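Long-range contacts in transcriptional regulator, TetR family (PDB 2G7S), which probably binds operator DNA as a dimeric TetR-family transcriptional regulator whose DNA affinity would respond to a small ligand held in the larger C-terminal domain: residues E75-L85 with V138-L148; Y26-I34 with I45-V56. One frame throughout, in Å; residues are numbered along the deposited sequence. Where two conformers were deposited one is given.

Contact 1: residues E75-L85 with V138-L148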
loop_
_atom_site.group_PDB
_atom_site.type_symbol
_atom_site.label_atom_id
_atom_site.label_comp_id
_atom_site.label_asym_id
_atom_site.label_seq_id
_atom_site.Cartn_x
_atom_site.Cartn_y
_atom_site.Cartn_z
ATOM N N GLU A 75 -8.727 -16.717 -16.844
ATOM C CA GLU A 75 -9.895 -17.489 -16.569
ATOM C C GLU A 75 -10.281 -18.315 -17.794
ATOM O O GLU A 75 -10.607 -19.517 -17.698
ATOM C CB GLU A 75 -11.053 -16.562 -16.119
ATOM C CG GLU A 75 -12.226 -17.254 -15.587
ATOM C CD GLU A 75 -13.315 -16.280 -15.274
ATOM O OE1 GLU A 75 -13.019 -15.085 -14.881
ATOM O OE2 GLU A 75 -14.484 -16.690 -15.398
ATOM N N LYS A 76 -10.237 -17.732 -18.986
ATOM C CA LYS A 76 -10.564 -18.458 -20.215
ATOM C C LYS A 76 -9.623 -19.644 -20.489
ATOM O O LYS A 76 -10.103 -20.712 -20.885
ATOM C CB LYS A 76 -10.404 -17.549 -21.378
ATOM C CG LYS A 76 -10.920 -18.144 -22.680
ATOM C CD LYS A 76 -10.729 -17.189 -23.895
ATOM C CE LYS A 76 -9.316 -17.200 -24.352
ATOM N NZ LYS A 76 -9.122 -16.218 -25.405
ATOM N N ASN A 77 -8.297 -19.401 -20.393
ATOM C CA ASN A 77 -7.260 -20.331 -20.855
ATOM C C ASN A 77 -6.998 -21.457 -19.834
ATOM O O ASN A 77 -6.616 -22.562 -20.216
ATOM C CB ASN A 77 -5.955 -19.579 -21.152
ATOM C CG ASN A 77 -6.050 -18.774 -22.414
ATOM O OD1 ASN A 77 -6.813 -19.143 -23.298
ATOM N ND2 ASN A 77 -5.296 -17.683 -22.509
ATOM N N ILE A 78 -7.270 -21.224 -18.562
ATOM C CA ILE A 78 -6.859 -22.112 -17.480
ATOM C C ILE A 78 -8.119 -22.738 -16.856
ATOM O O ILE A 78 -9.001 -22.038 -16.429
ATOM C CB ILE A 78 -6.060 -21.301 -16.412
ATOM C CG1 ILE A 78 -4.905 -20.585 -17.057
ATOM C CG2 ILE A 78 -5.653 -22.179 -15.280
ATOM C CD1 ILE A 78 -4.252 -19.537 -16.048
ATOM N N SER A 79 -8.162 -24.072 -16.825
ATOM C CA SER A 79 -9.365 -24.722 -16.278
ATOM C C SER A 79 -9.489 -24.733 -14.754
ATOM O O SER A 79 -10.603 -24.565 -14.204
ATOM C CB SER A 79 -9.518 -26.130 -16.846
ATOM O OG SER A 79 -8.381 -26.907 -16.514
ATOM N N ASP A 80 -8.360 -24.893 -14.051
ATOM C CA ASP A 80 -8.409 -25.118 -12.633
ATOM C C ASP A 80 -8.360 -23.776 -11.874
ATOM O O ASP A 80 -7.443 -22.986 -12.065
ATOM C CB ASP A 80 -7.192 -25.983 -12.335
ATOM C CG ASP A 80 -6.989 -26.339 -10.881
ATOM O OD1 ASP A 80 -7.442 -25.686 -9.993
ATOM O OD2 ASP A 80 -6.168 -27.304 -10.615
ATOM N N PRO A 81 -9.336 -23.497 -11.010
ATOM C CA PRO A 81 -9.319 -22.219 -10.263
ATOM C C PRO A 81 -8.029 -21.977 -9.499
ATOM O O PRO A 81 -7.553 -20.833 -9.412
ATOM C CB PRO A 81 -10.506 -22.381 -9.272
ATOM C CG PRO A 81 -11.473 -23.345 -9.998
ATOM C CD PRO A 81 -10.526 -24.320 -10.667
ATOM N N LEU A 82 -7.454 -23.029 -8.916
ATOM C CA LEU A 82 -6.203 -22.818 -8.163
ATOM C C LEU A 82 -5.111 -22.331 -9.143
ATOM O O LEU A 82 -4.308 -21.446 -8.821
ATOM C CB LEU A 82 -5.750 -24.137 -7.504
ATOM C CG LEU A 82 -4.343 -24.128 -6.864
ATOM C CD1 LEU A 82 -4.420 -23.225 -5.672
ATOM C CD2 LEU A 82 -3.917 -25.592 -6.543
ATOM N N GLU A 83 -5.089 -22.907 -10.345
ATOM C CA GLU A 83 -4.086 -22.502 -11.326
ATOM C C GLU A 83 -4.397 -21.121 -11.870
ATOM O O GLU A 83 -3.451 -20.418 -12.286
ATOM C CB GLU A 83 -4.006 -23.570 -12.442
ATOM C CG GLU A 83 -3.505 -24.905 -11.849
ATOM C CD GLU A 83 -2.145 -24.828 -11.210
ATOM O OE1 GLU A 83 -1.277 -24.079 -11.717
ATOM O OE2 GLU A 83 -1.949 -25.482 -10.166
ATOM N N GLN A 84 -5.637 -20.668 -11.844
ATOM C CA GLN A 84 -5.917 -19.258 -12.218
ATOM C C GLN A 84 -5.300 -18.315 -11.174
ATOM O O GLN A 84 -4.667 -17.309 -11.564
ATOM C CB GLN A 84 -7.461 -19.035 -12.254
ATOM C CG GLN A 84 -8.092 -19.826 -13.462
ATOM C CD GLN A 84 -9.617 -19.866 -13.380
ATOM O OE1 GLN A 84 -10.245 -19.393 -12.418
ATOM N NE2 GLN A 84 -10.218 -20.422 -14.409
ATOM N N LEU A 85 -5.439 -18.647 -9.879
ATOM C CA LEU A 85 -4.808 -17.784 -8.861
ATOM C C LEU A 85 -3.274 -17.851 -9.016
ATOM O O LEU A 85 -2.605 -16.795 -8.869
ATOM C CB LEU A 85 -5.191 -18.204 -7.456
ATOM C CG LEU A 85 -6.689 -18.175 -7.206
ATOM C CD1 LEU A 85 -6.942 -18.812 -5.827
ATOM C CD2 LEU A 85 -7.159 -16.713 -7.209
ATOM N N VAL A 138 -13.342 -16.923 -8.398
ATOM C CA VAL A 138 -12.365 -17.979 -8.610
ATOM C C VAL A 138 -12.362 -18.877 -7.371
ATOM O O VAL A 138 -12.372 -20.144 -7.505
ATOM C CB VAL A 138 -10.958 -17.393 -8.779
ATOM C CG1 VAL A 138 -9.888 -18.523 -8.823
ATOM C CG2 VAL A 138 -10.943 -16.535 -10.067
ATOM N N LEU A 139 -12.337 -18.288 -6.156
ATOM C CA LEU A 139 -12.323 -19.132 -4.961
ATOM C C LEU A 139 -13.615 -20.010 -4.873
ATOM O O LEU A 139 -13.560 -21.174 -4.472
ATOM C CB LEU A 139 -12.157 -18.235 -3.713
ATOM C CG LEU A 139 -10.740 -17.621 -3.650
ATOM C CD1 LEU A 139 -10.803 -16.492 -2.677
ATOM C CD2 LEU A 139 -9.727 -18.652 -3.152
ATOM N N GLU A 140 -14.740 -19.394 -5.220
ATOM C CA GLU A 140 -16.015 -20.146 -5.153
ATOM C C GLU A 140 -15.942 -21.330 -6.113
ATOM O O GLU A 140 -16.409 -22.435 -5.757
ATOM C CB GLU A 140 -17.187 -19.245 -5.543
ATOM C CG GLU A 140 -17.537 -18.281 -4.448
ATOM C CD GLU A 140 -18.495 -17.180 -4.931
ATOM O OE1 GLU A 140 -18.462 -16.795 -6.130
ATOM O OE2 GLU A 140 -19.305 -16.701 -4.067
ATOM N N ARG A 141 -15.449 -21.115 -7.356
ATOM C CA ARG A 141 -15.336 -22.241 -8.324
ATOM C C ARG A 141 -14.393 -23.273 -7.757
ATOM O O ARG A 141 -14.566 -24.494 -7.959
ATOM C CB ARG A 141 -14.839 -21.754 -9.639
ATOM C CG ARG A 141 -15.914 -20.864 -10.333
ATOM C CD ARG A 141 -15.548 -20.650 -11.831
ATOM N NE ARG A 141 -14.228 -20.087 -12.034
ATOM C CZ ARG A 141 -13.999 -18.743 -12.076
ATOM N NH1 ARG A 141 -14.995 -17.833 -11.917
ATOM N NH2 ARG A 141 -12.756 -18.302 -12.293
ATOM N N GLY A 142 -13.323 -22.845 -7.090
ATOM C CA GLY A 142 -12.433 -23.846 -6.512
ATOM C C GLY A 142 -13.113 -24.704 -5.466
ATOM O O GLY A 142 -12.875 -25.939 -5.400
ATOM N N ILE A 143 -13.948 -24.087 -4.630
ATOM C CA ILE A 143 -14.761 -24.903 -3.702
ATOM C C ILE A 143 -15.730 -25.797 -4.475
ATOM O O ILE A 143 -15.834 -26.986 -4.180
ATOM C CB ILE A 143 -15.544 -23.996 -2.753
ATOM C CG1 ILE A 143 -14.592 -23.299 -1.744
ATOM C CG2 ILE A 143 -16.632 -24.815 -2.010
ATOM C CD1 ILE A 143 -13.965 -24.235 -0.743
ATOM N N ALA A 144 -16.416 -25.236 -5.445
ATOM C CA ALA A 144 -17.453 -26.004 -6.129
ATOM C C ALA A 144 -16.857 -27.216 -6.834
ATOM O O ALA A 144 -17.551 -28.242 -6.965
ATOM C CB ALA A 144 -18.144 -25.134 -7.159
ATOM N N GLN A 145 -15.595 -27.099 -7.281
ATOM C CA GLN A 145 -14.866 -28.171 -7.961
ATOM C C GLN A 145 -14.014 -29.060 -7.045
ATOM O O GLN A 145 -13.303 -30.005 -7.559
ATOM C CB GLN A 145 -13.950 -27.599 -9.045
ATOM C CG GLN A 145 -14.738 -26.901 -10.149
ATOM C CD GLN A 145 -13.893 -26.199 -11.138
ATOM O OE1 GLN A 145 -12.746 -26.577 -11.318
ATOM N NE2 GLN A 145 -14.378 -25.106 -11.694
ATOM N N GLY A 146 -14.102 -28.840 -5.738
ATOM C CA GLY A 146 -13.291 -29.606 -4.752
ATOM C C GLY A 146 -11.768 -29.402 -4.921
ATOM O O GLY A 146 -10.970 -30.301 -4.510
ATOM N N ARG A 147 -11.360 -28.247 -5.481
ATOM C CA ARG A 147 -9.929 -27.939 -5.719
ATOM C C ARG A 147 -9.231 -27.121 -4.618
ATOM O O ARG A 147 -7.973 -26.992 -4.674
ATOM C CB ARG A 147 -9.699 -27.198 -7.053
ATOM C CG ARG A 147 -10.096 -27.985 -8.339
ATOM C CD ARG A 147 -9.086 -29.121 -8.676
ATOM N NE ARG A 147 -8.995 -29.368 -10.115
ATOM C CZ ARG A 147 -8.005 -30.065 -10.667
ATOM N NH1 ARG A 147 -7.049 -30.551 -9.889
ATOM N NH2 ARG A 147 -7.957 -30.274 -11.987
ATOM N N LEU A 148 -10.033 -26.522 -3.711
ATOM C CA LEU A 148 -9.545 -25.624 -2.642
ATOM C C LEU A 148 -10.251 -25.915 -1.410
ATOM O O LEU A 148 -11.421 -26.393 -1.449
ATOM C CB LEU A 148 -9.934 -24.099 -2.931
ATOM C CG LEU A 148 -9.460 -23.556 -4.251
ATOM C CD1 LEU A 148 -9.738 -22.107 -4.569
ATOM C CD2 LEU A 148 -7.926 -23.761 -4.306
HETATM O O HOH W 1 -12.869 -22.459 -13.216
HETATM O O HOH W 2 -9.412 -28.499 -14.336
HETATM O O HOH W 3 -12.348 -26.413 -14.075
#
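Pro81, in the first turn of helix 81-98, lays its ring against the backbone of helix 118-144 at Gly142, with CG 3.5 Å from Gly142 N. The two CA atoms are 5.1 Å apart, the bare glycine leaves room for Leu148 CD1, and the short helical segments run nearly antiparallel at 150°. On the inner side of the proline the packing is close and apolar: Val138 CG1 reaches Leu85 CG at 3.6 Å, Leu85 CD1 meets Leu139 CD2, and Leu82 CD1 touches Leu148 CD2. Polar groups border this patch. Arg141 bends at chi3 (-56°) and sends NH2 to Gln84 OE1 at 2.7 Å, the oxygen lying in the guanidinium plane; Gln84 NE2 meanwhile donates to Ile78 O, which fixes the amide's rotation. Glu75 OE2 makes a long charge contact, out of the plane of the Arg141 guanidinium, while its OE1 accepts a hydrogen bond from Trp134. The outer side is looser and wet. There the Asp80 carboxylate, whose OD1 caps Leu82 N, stacks by OD2 over the guanidinium of Arg147, 3.4 Å from NH1, a charge contact without an N-H aimed at the oxygen and less certain because Arg147 has two conformers. A water links Ser79 O to Arg141 NE. Beneath the apolar side, helix 180-192 closes the bundle, with Leu189 against Leu82 and Leu85 and Ile192 against Leu139 and Leu148, while helix 154-173 packs on Leu139.

Contact 2: residues Y26-I34 with I45-V56; sequences YNSFSYADI and IHHHFPSKSDLV
The helix-turn-helix of the TetR-family DNA-binding domain, helices 31-38 and 42-48, is joined here to the start of helix 52-77 and to the loop that leads into the motif. Tyr31 is its central knob, set among Ile45, His46, Lys52 and Leu55. Ile45 CG2 lies over one face of the phenol ring, 3.7 Å from its centroid, and Leu55 CD1 approaches CE1 obliquely. The imidazole of His46 turns a face to Tyr31 CE2, the two ring planes inclined at 55°. On the same side chain of Ile45, CD1 touches Ile34 CG2. The second focus is Lys52, fully extended from chi1 (180°) to chi4, a shape that carries its ammonium to where the faces of two aromatic rings, set roughly at right angles about it, converge. NZ stands over the face of Phe29, 4.5 Å from the ring centroid, and over that of Tyr26, while the CE methylene makes CH-pi contacts with both. Two carbonyls receive the ammonium: Tyr26 O at 2.8 Å and Phe29 O at 2.9 Å, the latter nearly along its C=O axis. A water also accepts from NZ and donates to Asn27 OD1. Val56 CG2 fills in beside Tyr26 CE1 at 3.6 Å. At the entrance to helix 31-38, Ser30 and Asp33 form a capping box. The Lys52 charge is probably stabilised by two carbonyls, a water and two ring faces, with no carboxylate of the opposite segment taking part, and this polar grip ties the loop before the helix-turn-helix to the helix leading away from it.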
loop_
_atom_site.group_PDB
_atom_site.type_symbol
_atom_site.label_atom_id
_atom_site.label_comp_id
_atom_site.label_asym_id
_atom_site.label_seq_id
_atom_site.Cartn_x
_atom_site.Cartn_y
_atom_site.Cartn_z
ATOM N N TYR A 26 -0.493 10.358 -7.721
ATOM C CA TYR A 26 -1.178 11.439 -8.415
ATOM C C TYR A 26 -0.358 12.731 -8.437
ATOM O O TYR A 26 -0.376 13.487 -9.412
ATOM C CB TYR A 26 -2.473 11.701 -7.666
ATOM C CG TYR A 26 -3.380 12.663 -8.399
ATOM C CD1 TYR A 26 -4.207 12.213 -9.429
ATOM C CD2 TYR A 26 -3.451 14.033 -8.029
ATOM C CE1 TYR A 26 -5.069 13.111 -10.111
ATOM C CE2 TYR A 26 -4.326 14.913 -8.730
ATOM C CZ TYR A 26 -5.093 14.437 -9.773
ATOM O OH TYR A 26 -5.923 15.270 -10.473
ATOM N N ASN A 27 0.295 13.043 -7.324
ATOM C CA ASN A 27 0.958 14.343 -7.132
ATOM C C ASN A 27 2.430 14.306 -7.447
ATOM O O ASN A 27 3.165 15.274 -7.159
ATOM C CB ASN A 27 0.691 14.862 -5.719
ATOM C CG ASN A 27 -0.714 15.399 -5.565
ATOM O OD1 ASN A 27 -1.071 16.340 -6.283
ATOM N ND2 ASN A 27 -1.521 14.812 -4.665
ATOM N N SER A 28 2.896 13.200 -8.004
ATOM C CA SER A 28 4.333 13.059 -8.253
ATOM C C SER A 28 4.719 13.476 -9.667
ATOM O O SER A 28 5.915 13.352 -10.014
ATOM C CB SER A 28 4.731 11.606 -8.116
ATOM O OG SER A 28 4.226 10.742 -9.119
ATOM N N PHE A 29 3.757 13.856 -10.505
ATOM C CA PHE A 29 4.061 14.304 -11.884
ATOM C C PHE A 29 3.222 15.503 -12.233
ATOM O O PHE A 29 2.179 15.742 -11.624
ATOM C CB PHE A 29 3.876 13.170 -12.895
ATOM C CG PHE A 29 2.453 12.825 -13.133
ATOM C CD1 PHE A 29 1.813 13.367 -14.242
ATOM C CD2 PHE A 29 1.680 12.044 -12.228
ATOM C CE1 PHE A 29 0.470 13.143 -14.522
ATOM C CE2 PHE A 29 0.329 11.858 -12.498
ATOM C CZ PHE A 29 -0.297 12.354 -13.622
ATOM N N SER A 30 3.721 16.260 -13.224
ATOM C CA SER A 30 3.062 17.467 -13.666
ATOM C C SER A 30 2.887 17.361 -15.194
ATOM O O SER A 30 3.517 16.521 -15.890
ATOM C CB SER A 30 3.933 18.700 -13.469
ATOM O OG SER A 30 5.182 18.527 -14.114
ATOM N N TYR A 31 2.117 18.297 -15.733
ATOM C CA TYR A 31 2.070 18.389 -17.210
ATOM C C TYR A 31 3.441 18.731 -17.773
ATOM O O TYR A 31 3.776 18.246 -18.865
ATOM C CB TYR A 31 1.048 19.464 -17.656
ATOM C CG TYR A 31 -0.376 19.003 -17.632
ATOM C CD1 TYR A 31 -0.765 17.849 -16.898
ATOM C CD2 TYR A 31 -1.353 19.657 -18.390
ATOM C CE1 TYR A 31 -2.096 17.445 -16.894
ATOM C CE2 TYR A 31 -2.685 19.242 -18.412
ATOM C CZ TYR A 31 -3.047 18.138 -17.649
ATOM O OH TYR A 31 -4.336 17.717 -17.681
ATOM N N ALA A 32 4.272 19.480 -17.022
ATOM C CA ALA A 32 5.653 19.719 -17.547
ATOM C C ALA A 32 6.451 18.405 -17.776
ATOM O O ALA A 32 7.276 18.251 -18.712
ATOM C CB ALA A 32 6.445 20.648 -16.652
ATOM N N ASP A 33 6.227 17.425 -16.889
ATOM C CA ASP A 33 6.940 16.169 -17.009
ATOM C C ASP A 33 6.420 15.447 -18.244
ATOM O O ASP A 33 7.211 14.821 -18.989
ATOM C CB ASP A 33 6.618 15.285 -15.767
ATOM C CG ASP A 33 7.235 15.810 -14.478
ATOM O OD1 ASP A 33 8.281 16.541 -14.538
ATOM O OD2 ASP A 33 6.659 15.530 -13.418
ATOM N N ILE A 34 5.105 15.496 -18.459
ATOM C CA ILE A 34 4.546 14.864 -19.670
ATOM C C ILE A 34 5.123 15.546 -20.932
ATOM O O ILE A 34 5.515 14.854 -21.881
ATOM C CB ILE A 34 3.011 14.971 -19.696
ATOM C CG1 ILE A 34 2.444 14.105 -18.531
ATOM C CG2 ILE A 34 2.487 14.428 -21.016
ATOM C CD1 ILE A 34 0.951 14.286 -18.301
ATOM N N ILE A 45 -1.606 19.484 -24.153
ATOM C CA ILE A 45 -2.119 18.501 -23.193
ATOM C C ILE A 45 -3.559 18.851 -22.805
ATOM O O ILE A 45 -4.452 18.020 -22.808
ATOM C CB ILE A 45 -1.263 18.331 -21.963
ATOM C CG1 ILE A 45 0.176 17.985 -22.390
ATOM C CG2 ILE A 45 -1.846 17.226 -21.088
ATOM C CD1 ILE A 45 1.197 18.025 -21.210
ATOM N N HIS A 46 -3.783 20.128 -22.536
ATOM C CA HIS A 46 -5.133 20.567 -22.198
ATOM C C HIS A 46 -6.152 20.392 -23.293
ATOM O O HIS A 46 -7.363 20.257 -22.996
ATOM C CB HIS A 46 -5.105 22.053 -21.782
ATOM C CG HIS A 46 -4.421 22.288 -20.483
ATOM N ND1 HIS A 46 -5.080 22.176 -19.281
ATOM C CD2 HIS A 46 -3.139 22.636 -20.183
ATOM C CE1 HIS A 46 -4.240 22.457 -18.294
ATOM N NE2 HIS A 46 -3.058 22.738 -18.811
ATOM N N HIS A 47 -5.754 20.453 -24.568
ATOM C CA HIS A 47 -6.748 20.188 -25.630
ATOM C C HIS A 47 -7.273 18.747 -25.483
ATOM O O HIS A 47 -8.480 18.451 -25.640
ATOM C CB HIS A 47 -6.125 20.393 -27.028
ATOM C CG HIS A 47 -5.685 21.805 -27.318
ATOM N ND1 HIS A 47 -4.513 22.096 -27.989
ATOM C CD2 HIS A 47 -6.276 23.002 -27.077
ATOM C CE1 HIS A 47 -4.377 23.405 -28.112
ATOM N NE2 HIS A 47 -5.445 23.981 -27.583
ATOM N N HIS A 48 -6.360 17.831 -25.145
ATOM C CA HIS A 48 -6.725 16.417 -25.039
ATOM C C HIS A 48 -7.488 16.045 -23.749
ATOM O O HIS A 48 -8.322 15.150 -23.765
ATOM C CB HIS A 48 -5.447 15.564 -25.139
ATOM C CG HIS A 48 -4.887 15.505 -26.515
ATOM N ND1 HIS A 48 -5.478 14.775 -27.523
ATOM C CD2 HIS A 48 -3.812 16.117 -27.062
ATOM C CE1 HIS A 48 -4.777 14.934 -28.638
ATOM N NE2 HIS A 48 -3.766 15.750 -28.385
ATOM N N PHE A 49 -7.122 16.714 -22.648
ATOM C CA PHE A 49 -7.684 16.434 -21.328
ATOM C C PHE A 49 -7.944 17.762 -20.642
ATOM O O PHE A 49 -6.956 18.449 -20.346
ATOM C CB PHE A 49 -6.689 15.601 -20.505
ATOM C CG PHE A 49 -6.404 14.293 -21.175
ATOM C CD1 PHE A 49 -7.285 13.227 -21.062
ATOM C CD2 PHE A 49 -5.256 14.137 -21.967
ATOM C CE1 PHE A 49 -7.060 12.042 -21.772
ATOM C CE2 PHE A 49 -5.035 12.937 -22.676
ATOM C CZ PHE A 49 -5.908 11.927 -22.549
ATOM N N PRO A 50 -9.231 18.079 -20.363
ATOM C CA PRO A 50 -9.539 19.423 -19.792
ATOM C C PRO A 50 -9.074 19.629 -18.374
ATOM O O PRO A 50 -9.129 20.778 -17.924
ATOM C CB PRO A 50 -11.030 19.468 -19.802
ATOM C CG PRO A 50 -11.503 18.092 -19.781
ATOM C CD PRO A 50 -10.466 17.293 -20.582
ATOM N N SER A 51 -8.604 18.595 -17.667
ATOM C CA SER A 51 -8.019 18.794 -16.371
ATOM C C SER A 51 -7.187 17.573 -16.085
ATOM O O SER A 51 -7.387 16.505 -16.709
ATOM C CB SER A 51 -9.106 18.873 -15.319
ATOM O OG SER A 51 -9.783 17.615 -15.224
ATOM N N LYS A 52 -6.321 17.689 -15.086
ATOM C CA LYS A 52 -5.532 16.544 -14.656
ATOM C C LYS A 52 -6.419 15.459 -14.059
ATOM O O LYS A 52 -6.157 14.243 -14.277
ATOM C CB LYS A 52 -4.479 17.025 -13.651
ATOM C CG LYS A 52 -3.616 15.875 -13.154
ATOM C CD LYS A 52 -2.569 16.473 -12.175
ATOM C CE LYS A 52 -1.651 15.373 -11.706
ATOM N NZ LYS A 52 -0.576 15.940 -10.756
ATOM N N SER A 53 -7.484 15.831 -13.378
ATOM C CA SER A 53 -8.384 14.787 -12.833
ATOM C C SER A 53 -8.971 13.996 -13.978
ATOM O O SER A 53 -9.126 12.762 -13.842
ATOM C CB SER A 53 -9.456 15.370 -11.951
ATOM O OG SER A 53 -10.328 16.174 -12.645
ATOM N N ASP A 54 -9.376 14.688 -15.067
ATOM C CA ASP A 54 -9.907 13.928 -16.167
ATOM C C ASP A 54 -8.851 13.016 -16.835
ATOM O O ASP A 54 -9.146 11.848 -17.177
ATOM C CB ASP A 54 -10.423 14.896 -17.208
ATOM C CG ASP A 54 -10.987 14.156 -18.436
ATOM O OD1 ASP A 54 -12.061 13.522 -18.261
ATOM O OD2 ASP A 54 -10.360 14.256 -19.498
ATOM N N LEU A 55 -7.627 13.524 -16.982
ATOM C CA LEU A 55 -6.570 12.687 -17.543
ATOM C C LEU A 55 -6.404 11.416 -16.700
ATOM O O LEU A 55 -6.329 10.278 -17.229
ATOM C CB LEU A 55 -5.296 13.544 -17.517
ATOM C CG LEU A 55 -4.129 12.969 -18.271
ATOM C CD1 LEU A 55 -3.085 14.147 -18.579
ATOM C CD2 LEU A 55 -3.509 11.978 -17.450
ATOM N N VAL A 56 -6.361 11.608 -15.383
ATOM C CA VAL A 56 -6.133 10.419 -14.524
ATOM C C VAL A 56 -7.385 9.503 -14.487
ATOM O O VAL A 56 -7.217 8.257 -14.472
ATOM C CB VAL A 56 -5.683 10.885 -13.137
ATOM C CG1 VAL A 56 -5.565 9.670 -12.180
ATOM C CG2 VAL A 56 -4.313 11.602 -13.287
HETATM O O HOH W 4 -1.630 17.411 -8.550
HETATM O O HOH W 5 -5.835 19.504 -18.495
#

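Helix 52-77 runs through both contacts: contact 2 uses its first turn, in the DNA-binding domain, and contact 1 its last, at the far end of the C-terminal domain. Their centres lie 40 Å apart on opposite sides of the chain's centre, and their nearest atoms are about 24 Å apart, so neither touches the other. Contact 2 is the more buried, built round aromatic rings with one lysine charge answered by backbone oxygens. Contact 1 is only partly buried; aliphatic packing on its inner side gives way to arginine, carboxylate and water at the surface. Only contact 2 touches the second subunit, where Asn27 and Ser28 pack on Asn27 of the other chain.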